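Local coordinates for protein aminotransferase (Psychrobacter arcticus 273-4, PDB 3IF2) that probably transfers amino groups between amino acids and keto acids, as a pyridoxal 5'-phosphate-dependent aminotransferase, at residues H230-A235 and I240-D245; S146-L151 and E197-L202. One frame throughout, in Å; residues are numbered along the deposited sequence.

Interaction 1 of 2, residues H230-A235 and I240-D245; sequences HLAEIA and IPLIID. With PLP (pyridoxal-5'-phosphate), chain C.
L242 turns CG anti to its backbone N (chi1 175°), toward the helix, and with chi2 at 53° its CD2 comes up to the backbone of A232, 3.7 Å from that residue's N. This is the return half of a beta-alpha-beta crossover: strand 207-213, helix 225-237, strand 242-245. The short helix and strand axes run 145° apart in direction, roughly antiparallel, with a closest approach of 9.5 Å, as expected of a helix lying on a sheet. The methyl of A235 meets L242 at its base, CB to CB at 4.2 Å, while A232 CB and L231 CB also lie near its CD2.

Where the chain turns from helix to strand, I240 N donates to A235 O over 3.2 Å in a nearly straight bond (169°). The two carbonyl oxygens, A235 O and I240 O, approach to 3.0 Å, but both are acceptors and no bond links them; the side-chain amide of N267 binds the latter.

At the far end of the strand, D245 faces the cofactor rather than the helix. Y158 OH holds its OD2 and A247 N its OD1, restraining the carboxylate's rotation together with the cofactor. PLP N1 donates to D245 OD2 at 2.6 Å and, more weakly, to D245 OD1 at 3.0 Å.

Interaction 2 of 2, residues S146-L151 and E197-L202; sequences SILLPL and ENLPAL
No flat group lies between L148 and its partners L199 and L202: the contact is made by leucine methyls, and the flat groups of segment 197-202 are engaged elsewhere. The carboxylate of E197 uses OE2 for a salt bridge to R237 and OE1 for a weak hydrogen bond to H230, both on helix 225-237. The amide of N198 donates through ND2 to E194 O, and its OD1 has a weak hydrogen bond to K203 NZ.

The meeting itself centres on one strand residue. L148 CD1 lies 3.9 Å from L199 CD2, the two side chains lying alongside one another and pointing opposite ways. The other branch of the same leucine, CD2, reaches L202 CD1 at 4.3 Å, so the fork of L148 divides its two methyls between the two partners. L148 sets CG anti to its backbone N (chi1 177°), and L199 does the same (chi1 -170°), extending each side chain toward the other segment. The backbones stay well apart: the nearest CA pair, L148 and L202, is separated by 8.5 Å.

L199 occupies the N-cap position of helix 200-203, and its O accepts a weak bond from L202 N at 3.1 Å, consistent with the first turn of that helix, on which both leucines sit. L196 touches L148 and L202, and I207 of the adjoining parallel strand also borders L148. The joint buries 114 Å² in all and contains no hydrogen bond between the segments. It is an apolar helix-on-sheet contact in the large, PLP-binding domain of a fold type I aminotransferase, away from the cofactor itself.

From the N terminus, strand 142-149 comes first, and interaction 2 closes a loop of 45 residues, including strands 168-170, 174-180 and 183-190, when the chain returns at 197-202. Strand 207-213 and helix 225-237 follow, and interaction 1 then closes a short connection of four residues, 236-239, the first two still helical. The two are in series, neither nesting nor crossing, yet their centres lie only 11 Å apart. They meet through helix 225-237: L231 CD2 is 3.6 Å from P150 CB, and I234 CG2 is 3.9 Å from L202 CD2. Both reach the same mixed sheet, where strand 207-213 runs between strands 142-149 and 242-245.

Interaction 1 of 2, residues H230-A235 and I240-D245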
ATOM      1  N   HIS A 230       9.376 -20.688  24.606  1.00 36.06           N
ATOM      2  CA  HIS A 230       8.371 -20.512  25.657  1.00 36.71           C
ATOM      3  C   HIS A 230       7.149 -19.774  25.065  1.00 37.12           C
ATOM      4  O   HIS A 230       6.013 -20.225  25.252  1.00 37.03           O
ATOM      5  CB  HIS A 230       8.984 -19.730  26.841  1.00 36.27           C
ATOM      6  CG  HIS A 230       8.218 -19.825  28.119  1.00 35.90           C
ATOM      7  ND1 HIS A 230       8.800 -19.544  29.334  1.00 36.15           N
ATOM      8  CD2 HIS A 230       6.948 -20.214  28.390  1.00 35.94           C
ATOM      9  CE1 HIS A 230       7.904 -19.708  30.293  1.00 36.01           C
ATOM     10  NE2 HIS A 230       6.774 -20.117  29.747  1.00 35.47           N
ATOM     11  N   LEU A 231       7.388 -18.679  24.329  1.00 37.34           N
ATOM     12  CA  LEU A 231       6.294 -17.912  23.694  1.00 37.56           C
ATOM     13  C   LEU A 231       5.501 -18.751  22.684  1.00 38.70           C
ATOM     14  O   LEU A 231       4.268 -18.649  22.642  1.00 39.39           O
ATOM     15  CB  LEU A 231       6.791 -16.604  23.060  1.00 37.32           C
ATOM     16  CG  LEU A 231       7.271 -15.506  24.024  1.00 36.98           C
ATOM     17  CD1 LEU A 231       8.018 -14.435  23.252  1.00 36.78           C
ATOM     18  CD2 LEU A 231       6.118 -14.909  24.859  1.00 36.89           C
ATOM     19  N   ALA A 232       6.196 -19.587  21.907  1.00 39.47           N
ATOM     20  CA  ALA A 232       5.542 -20.524  20.978  1.00 40.00           C
ATOM     21  C   ALA A 232       4.611 -21.520  21.720  1.00 41.19           C
ATOM     22  O   ALA A 232       3.537 -21.826  21.207  1.00 41.34           O
ATOM     23  CB  ALA A 232       6.576 -21.273  20.135  1.00 38.88           C
ATOM     24  N   GLU A 233       5.008 -22.011  22.907  1.00 42.50           N
ATOM     25  CA  GLU A 233       4.145 -22.915  23.727  1.00 43.89           C
ATOM     26  C   GLU A 233       2.920 -22.162  24.219  1.00 43.29           C
ATOM     27  O   GLU A 233       1.796 -22.627  24.039  1.00 43.55           O
ATOM     28  CB  GLU A 233       4.841 -23.462  24.983  1.00 45.51           C
ATOM     29  CG  GLU A 233       5.990 -24.441  24.792  1.00 47.22           C
ATOM     30  CD  GLU A 233       6.551 -24.929  26.151  1.00 49.11           C
ATOM     31  OE1 GLU A 233       6.873 -24.078  27.035  1.00 49.97           O
ATOM     32  OE2 GLU A 233       6.671 -26.171  26.331  1.00 50.39           O
ATOM     33  N   ILE A 234       3.158 -21.001  24.839  1.00 42.42           N
ATOM     34  CA  ILE A 234       2.083 -20.138  25.361  1.00 41.75           C
ATOM     35  C   ILE A 234       1.093 -19.842  24.246  1.00 41.78           C
ATOM     36  O   ILE A 234      -0.103 -20.040  24.429  1.00 41.72           O
ATOM     37  CB  ILE A 234       2.607 -18.812  25.992  1.00 40.87           C
ATOM     38  CG1 ILE A 234       3.455 -19.091  27.228  1.00 40.07           C
ATOM     39  CG2 ILE A 234       1.458 -17.921  26.429  1.00 40.60           C
ATOM     40  CD1 ILE A 234       4.111 -17.869  27.781  1.00 39.73           C
ATOM     41  N   ALA A 235       1.599 -19.436  23.084  1.00 42.37           N
ATOM     42  CA  ALA A 235       0.732 -19.165  21.913  1.00 43.22           C
ATOM     43  C   ALA A 235      -0.092 -20.386  21.508  1.00 43.91           C
ATOM     44  O   ALA A 235      -1.300 -20.261  21.316  1.00 44.56           O
ATOM     45  CB  ALA A 235       1.532 -18.657  20.716  1.00 42.59           C
ATOM     46  N   ILE A 240      -3.725 -19.114  19.589  1.00 41.03           N
ATOM     47  CA  ILE A 240      -3.409 -17.824  18.975  1.00 40.55           C
ATOM     48  C   ILE A 240      -2.031 -17.908  18.308  1.00 39.79           C
ATOM     49  O   ILE A 240      -1.155 -18.631  18.800  1.00 40.19           O
ATOM     50  CB  ILE A 240      -3.494 -16.646  19.998  1.00 40.45           C
ATOM     51  CG1 ILE A 240      -2.570 -16.861  21.216  1.00 39.89           C
ATOM     52  CG2 ILE A 240      -4.947 -16.442  20.461  1.00 39.72           C
ATOM     53  CD1 ILE A 240      -2.364 -15.613  22.053  1.00 39.37           C
ATOM     54  N   PRO A 241      -1.837 -17.196  17.182  1.00 38.85           N
ATOM     55  CA  PRO A 241      -0.541 -17.261  16.542  1.00 37.99           C
ATOM     56  C   PRO A 241       0.509 -16.364  17.187  1.00 36.73           C
ATOM     57  O   PRO A 241       0.174 -15.432  17.929  1.00 36.27           O
ATOM     58  CB  PRO A 241      -0.846 -16.786  15.125  1.00 38.20           C
ATOM     59  CG  PRO A 241      -1.915 -15.839  15.299  1.00 38.62           C
ATOM     60  CD  PRO A 241      -2.787 -16.438  16.350  1.00 38.89           C
ATOM     61  N   LEU A 242       1.764 -16.676  16.865  1.00 35.61           N
ATOM     62  CA  LEU A 242       2.942 -15.916  17.266  1.00 35.60           C
ATOM     63  C   LEU A 242       3.464 -15.217  16.000  1.00 36.30           C
ATOM     64  O   LEU A 242       3.968 -15.872  15.079  1.00 36.93           O
ATOM     65  CB  LEU A 242       3.988 -16.853  17.848  1.00 35.26           C
ATOM     66  CG  LEU A 242       5.351 -16.315  18.240  1.00 35.41           C
ATOM     67  CD1 LEU A 242       5.217 -15.125  19.180  1.00 35.19           C
ATOM     68  CD2 LEU A 242       6.157 -17.467  18.873  1.00 35.39           C
ATOM     69  N   ILE A 243       3.296 -13.897  15.950  1.00 36.07           N
ATOM     70  CA  ILE A 243       3.729 -13.070  14.842  1.00 35.58           C
ATOM     71  C   ILE A 243       5.145 -12.650  15.195  1.00 36.88           C
ATOM     72  O   ILE A 243       5.373 -12.201  16.314  1.00 36.93           O
ATOM     73  CB  ILE A 243       2.840 -11.811  14.669  1.00 34.94           C
ATOM     74  CG1 ILE A 243       1.342 -12.189  14.583  1.00 34.18           C
ATOM     75  CG2 ILE A 243       3.253 -11.046  13.423  1.00 34.40           C
ATOM     76  CD1 ILE A 243       0.427 -11.023  14.499  1.00 33.48           C
ATOM     77  N   ILE A 244       6.088 -12.789  14.257  1.00 37.86           N
ATOM     78  CA  ILE A 244       7.508 -12.415  14.485  1.00 37.47           C
ATOM     79  C   ILE A 244       7.997 -11.503  13.352  1.00 37.05           C
ATOM     80  O   ILE A 244       8.031 -11.912  12.192  1.00 34.91           O
ATOM     81  CB  ILE A 244       8.444 -13.638  14.568  1.00 37.99           C
ATOM     82  CG1 ILE A 244       7.908 -14.662  15.577  1.00 37.72           C
ATOM     83  CG2 ILE A 244       9.904 -13.178  14.898  1.00 37.17           C
ATOM     84  CD1 ILE A 244       8.797 -15.876  15.707  1.00 38.00           C
ATOM     85  N   ASP A 245       8.404 -10.285  13.726  1.00 37.35           N
ATOM     86  CA  ASP A 245       8.880  -9.252  12.806  1.00 37.30           C
ATOM     87  C   ASP A 245      10.398  -9.377  12.647  1.00 38.38           C
ATOM     88  O   ASP A 245      11.129  -9.015  13.578  1.00 38.38           O
ATOM     89  CB  ASP A 245       8.448  -7.893  13.392  1.00 37.02           C
ATOM     90  CG  ASP A 245       8.932  -6.677  12.613  1.00 36.65           C
ATOM     91  OD1 ASP A 245       9.588  -6.771  11.547  1.00 36.64           O
ATOM     92  OD2 ASP A 245       8.569  -5.572  13.084  1.00 35.99           O
TER
HETATM   93  N1  PLP C 500       9.832  -3.746  11.742  1.00 49.48           N
HETATM   94  C2  PLP C 500      10.755  -3.018  12.461  1.00 50.57           C
HETATM   95  C2A PLP C 500      11.288  -3.622  13.721  1.00 50.11           C
HETATM   96  C3  PLP C 500      11.175  -1.754  11.988  1.00 51.41           C
HETATM   97  O3  PLP C 500      12.093  -0.998  12.668  1.00 50.06           O
HETATM   98  C4  PLP C 500      10.625  -1.231  10.793  1.00 52.20           C
HETATM   99  C4A PLP C 500      10.902   0.236  10.482  1.00 53.42           C
HETATM  100  O4A PLP C 500      11.274   0.602   9.361  1.00 54.71           O
HETATM  101  C5  PLP C 500       9.662  -2.010  10.069  1.00 50.64           C
HETATM  102  C6  PLP C 500       9.292  -3.269  10.579  1.00 49.70           C
HETATM  103  C5A PLP C 500       8.969  -1.522   8.782  1.00 48.52           C
HETATM  104  O4P PLP C 500       9.687  -1.813   7.601  1.00 45.22           O
HETATM  105  P   PLP C 500       8.994  -1.673   6.160  1.00 40.81           P
HETATM  106  O1P PLP C 500       7.547  -1.256   6.054  1.00 40.33           O
HETATM  107  O2P PLP C 500       9.137  -3.062   5.635  1.00 40.66           O
HETATM  108  O3P PLP C 500       9.818  -0.686   5.434  1.00 38.75           O

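Interaction 2 of 2, residues S146-L151 and E197-L202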
ATOM      1  N   SER A 146      -6.724  -8.019  22.174  1.00 35.85           N
ATOM      2  CA  SER A 146      -5.475  -7.293  21.987  1.00 35.53           C
ATOM      3  C   SER A 146      -4.365  -8.151  21.423  1.00 35.79           C
ATOM      4  O   SER A 146      -4.417  -9.384  21.516  1.00 36.41           O
ATOM      5  CB  SER A 146      -5.024  -6.725  23.338  1.00 35.17           C
ATOM      6  OG  SER A 146      -5.866  -5.665  23.707  1.00 33.85           O
ATOM      7  N   ILE A 147      -3.369  -7.476  20.837  1.00 36.00           N
ATOM      8  CA  ILE A 147      -2.134  -8.102  20.343  1.00 35.79           C
ATOM      9  C   ILE A 147      -1.193  -8.025  21.554  1.00 36.09           C
ATOM     10  O   ILE A 147      -0.926  -6.934  22.052  1.00 35.65           O
ATOM     11  CB  ILE A 147      -1.539  -7.336  19.143  1.00 35.95           C
ATOM     12  CG1 ILE A 147      -2.575  -7.183  18.000  1.00 36.76           C
ATOM     13  CG2 ILE A 147      -0.283  -8.017  18.640  1.00 35.87           C
ATOM     14  CD1 ILE A 147      -3.197  -8.490  17.455  1.00 36.10           C
ATOM     15  N   LEU A 148      -0.739  -9.176  22.056  1.00 36.84           N
ATOM     16  CA  LEU A 148       0.145  -9.231  23.228  1.00 36.72           C
ATOM     17  C   LEU A 148       1.598  -9.001  22.813  1.00 37.09           C
ATOM     18  O   LEU A 148       2.125  -9.745  21.992  1.00 37.17           O
ATOM     19  CB  LEU A 148       0.011 -10.569  23.980  1.00 37.40           C
ATOM     20  CG  LEU A 148       0.907 -10.850  25.206  1.00 37.39           C
ATOM     21  CD1 LEU A 148       0.863  -9.732  26.227  1.00 37.69           C
ATOM     22  CD2 LEU A 148       0.510 -12.148  25.864  1.00 37.35           C
ATOM     23  N   LEU A 149       2.220  -7.954  23.366  1.00 37.43           N
ATOM     24  CA  LEU A 149       3.628  -7.652  23.170  1.00 37.05           C
ATOM     25  C   LEU A 149       4.258  -8.222  24.435  1.00 38.01           C
ATOM     26  O   LEU A 149       4.075  -7.659  25.506  1.00 39.49           O
ATOM     27  CB  LEU A 149       3.865  -6.142  23.033  1.00 36.74           C
ATOM     28  CG  LEU A 149       3.093  -5.382  21.946  1.00 36.23           C
ATOM     29  CD1 LEU A 149       3.582  -3.945  21.881  1.00 36.06           C
ATOM     30  CD2 LEU A 149       3.220  -6.042  20.586  1.00 36.10           C
ATOM     31  N   PRO A 150       4.977  -9.356  24.337  1.00 39.45           N
ATOM     32  CA  PRO A 150       5.535 -10.000  25.521  1.00 39.69           C
ATOM     33  C   PRO A 150       6.669  -9.249  26.223  1.00 39.79           C
ATOM     34  O   PRO A 150       7.029  -9.602  27.353  1.00 40.32           O
ATOM     35  CB  PRO A 150       6.011 -11.347  24.979  1.00 40.14           C
ATOM     36  CG  PRO A 150       6.427 -11.061  23.639  1.00 40.71           C
ATOM     37  CD  PRO A 150       5.512  -9.984  23.115  1.00 40.71           C
ATOM     38  N   LEU A 151       7.229  -8.241  25.565  1.00 40.02           N
ATOM     39  CA  LEU A 151       8.244  -7.390  26.161  1.00 40.10           C
ATOM     40  C   LEU A 151       8.292  -6.047  25.428  1.00 39.40           C
ATOM     41  O   LEU A 151       8.271  -6.010  24.207  1.00 38.90           O
ATOM     42  CB  LEU A 151       9.614  -8.100  26.134  1.00 40.90           C
ATOM     43  CG  LEU A 151      10.876  -7.366  26.613  1.00 40.81           C
ATOM     44  CD1 LEU A 151      11.926  -8.339  27.092  1.00 41.66           C
ATOM     45  CD2 LEU A 151      11.452  -6.493  25.527  1.00 41.34           C
ATOM     46  N   GLU A 197       2.215 -14.735  31.778  1.00 41.08           N
ATOM     47  CA  GLU A 197       1.486 -16.015  31.847  1.00 42.28           C
ATOM     48  C   GLU A 197       0.257 -15.933  32.769  1.00 42.21           C
ATOM     49  O   GLU A 197      -0.681 -16.718  32.611  1.00 41.37           O
ATOM     50  CB  GLU A 197       2.482 -17.133  32.216  1.00 43.45           C
ATOM     51  CG  GLU A 197       2.232 -18.543  31.647  1.00 44.67           C
ATOM     52  CD  GLU A 197       3.560 -19.324  31.364  1.00 45.42           C
ATOM     53  OE1 GLU A 197       4.658 -18.901  31.820  1.00 45.64           O
ATOM     54  OE2 GLU A 197       3.508 -20.361  30.658  1.00 45.91           O
ATOM     55  N   ASN A 198       0.271 -14.958  33.688  1.00 42.55           N
ATOM     56  CA  ASN A 198      -0.840 -14.644  34.600  1.00 43.32           C
ATOM     57  C   ASN A 198      -1.694 -13.430  34.187  1.00 42.87           C
ATOM     58  O   ASN A 198      -2.635 -13.076  34.907  1.00 42.86           O
ATOM     59  CB  ASN A 198      -0.302 -14.444  36.036  1.00 43.99           C
ATOM     60  CG  ASN A 198       0.197 -15.738  36.650  1.00 44.47           C
ATOM     61  OD1 ASN A 198      -0.603 -16.591  37.064  1.00 45.02           O
ATOM     62  ND2 ASN A 198       1.522 -15.887  36.733  1.00 44.30           N
ATOM     63  N   LEU A 199      -1.393 -12.806  33.044  1.00 42.38           N
ATOM     64  CA  LEU A 199      -2.184 -11.667  32.539  1.00 42.17           C
ATOM     65  C   LEU A 199      -3.663 -12.109  32.383  1.00 42.08           C
ATOM     66  O   LEU A 199      -3.919 -13.130  31.735  1.00 41.81           O
ATOM     67  CB  LEU A 199      -1.638 -11.173  31.203  1.00 42.21           C
ATOM     68  CG  LEU A 199      -2.174  -9.866  30.633  1.00 42.23           C
ATOM     69  CD1 LEU A 199      -1.799  -8.696  31.530  1.00 42.47           C
ATOM     70  CD2 LEU A 199      -1.584  -9.665  29.262  1.00 41.90           C
ATOM     71  N   PRO A 200      -4.618 -11.408  33.051  1.00 42.12           N
ATOM     72  CA  PRO A 200      -6.048 -11.756  32.966  1.00 42.11           C
ATOM     73  C   PRO A 200      -6.614 -11.833  31.538  1.00 42.14           C
ATOM     74  O   PRO A 200      -7.408 -12.741  31.242  1.00 43.00           O
ATOM     75  CB  PRO A 200      -6.726 -10.630  33.752  1.00 42.39           C
ATOM     76  CG  PRO A 200      -5.712 -10.204  34.742  1.00 42.27           C
ATOM     77  CD  PRO A 200      -4.396 -10.336  34.048  1.00 42.34           C
ATOM     78  N   ALA A 201      -6.212 -10.892  30.683  1.00 40.84           N
ATOM     79  CA  ALA A 201      -6.603 -10.905  29.272  1.00 40.36           C
ATOM     80  C   ALA A 201      -6.228 -12.241  28.589  1.00 40.05           C
ATOM     81  O   ALA A 201      -7.034 -12.787  27.822  1.00 39.41           O
ATOM     82  CB  ALA A 201      -5.986  -9.696  28.516  1.00 39.81           C
ATOM     83  N   LEU A 202      -5.041 -12.775  28.907  1.00 40.27           N
ATOM     84  CA  LEU A 202      -4.560 -14.052  28.335  1.00 40.64           C
ATOM     85  C   LEU A 202      -5.361 -15.244  28.859  1.00 41.21           C
ATOM     86  O   LEU A 202      -5.836 -16.056  28.065  1.00 41.84           O
ATOM     87  CB  LEU A 202      -3.054 -14.274  28.602  1.00 40.16           C
ATOM     88  CG  LEU A 202      -2.366 -15.460  27.896  1.00 39.71           C
ATOM     89  CD1 LEU A 202      -2.375 -15.283  26.379  1.00 39.01           C
ATOM     90  CD2 LEU A 202      -0.944 -15.618  28.377  1.00 39.24           C
TER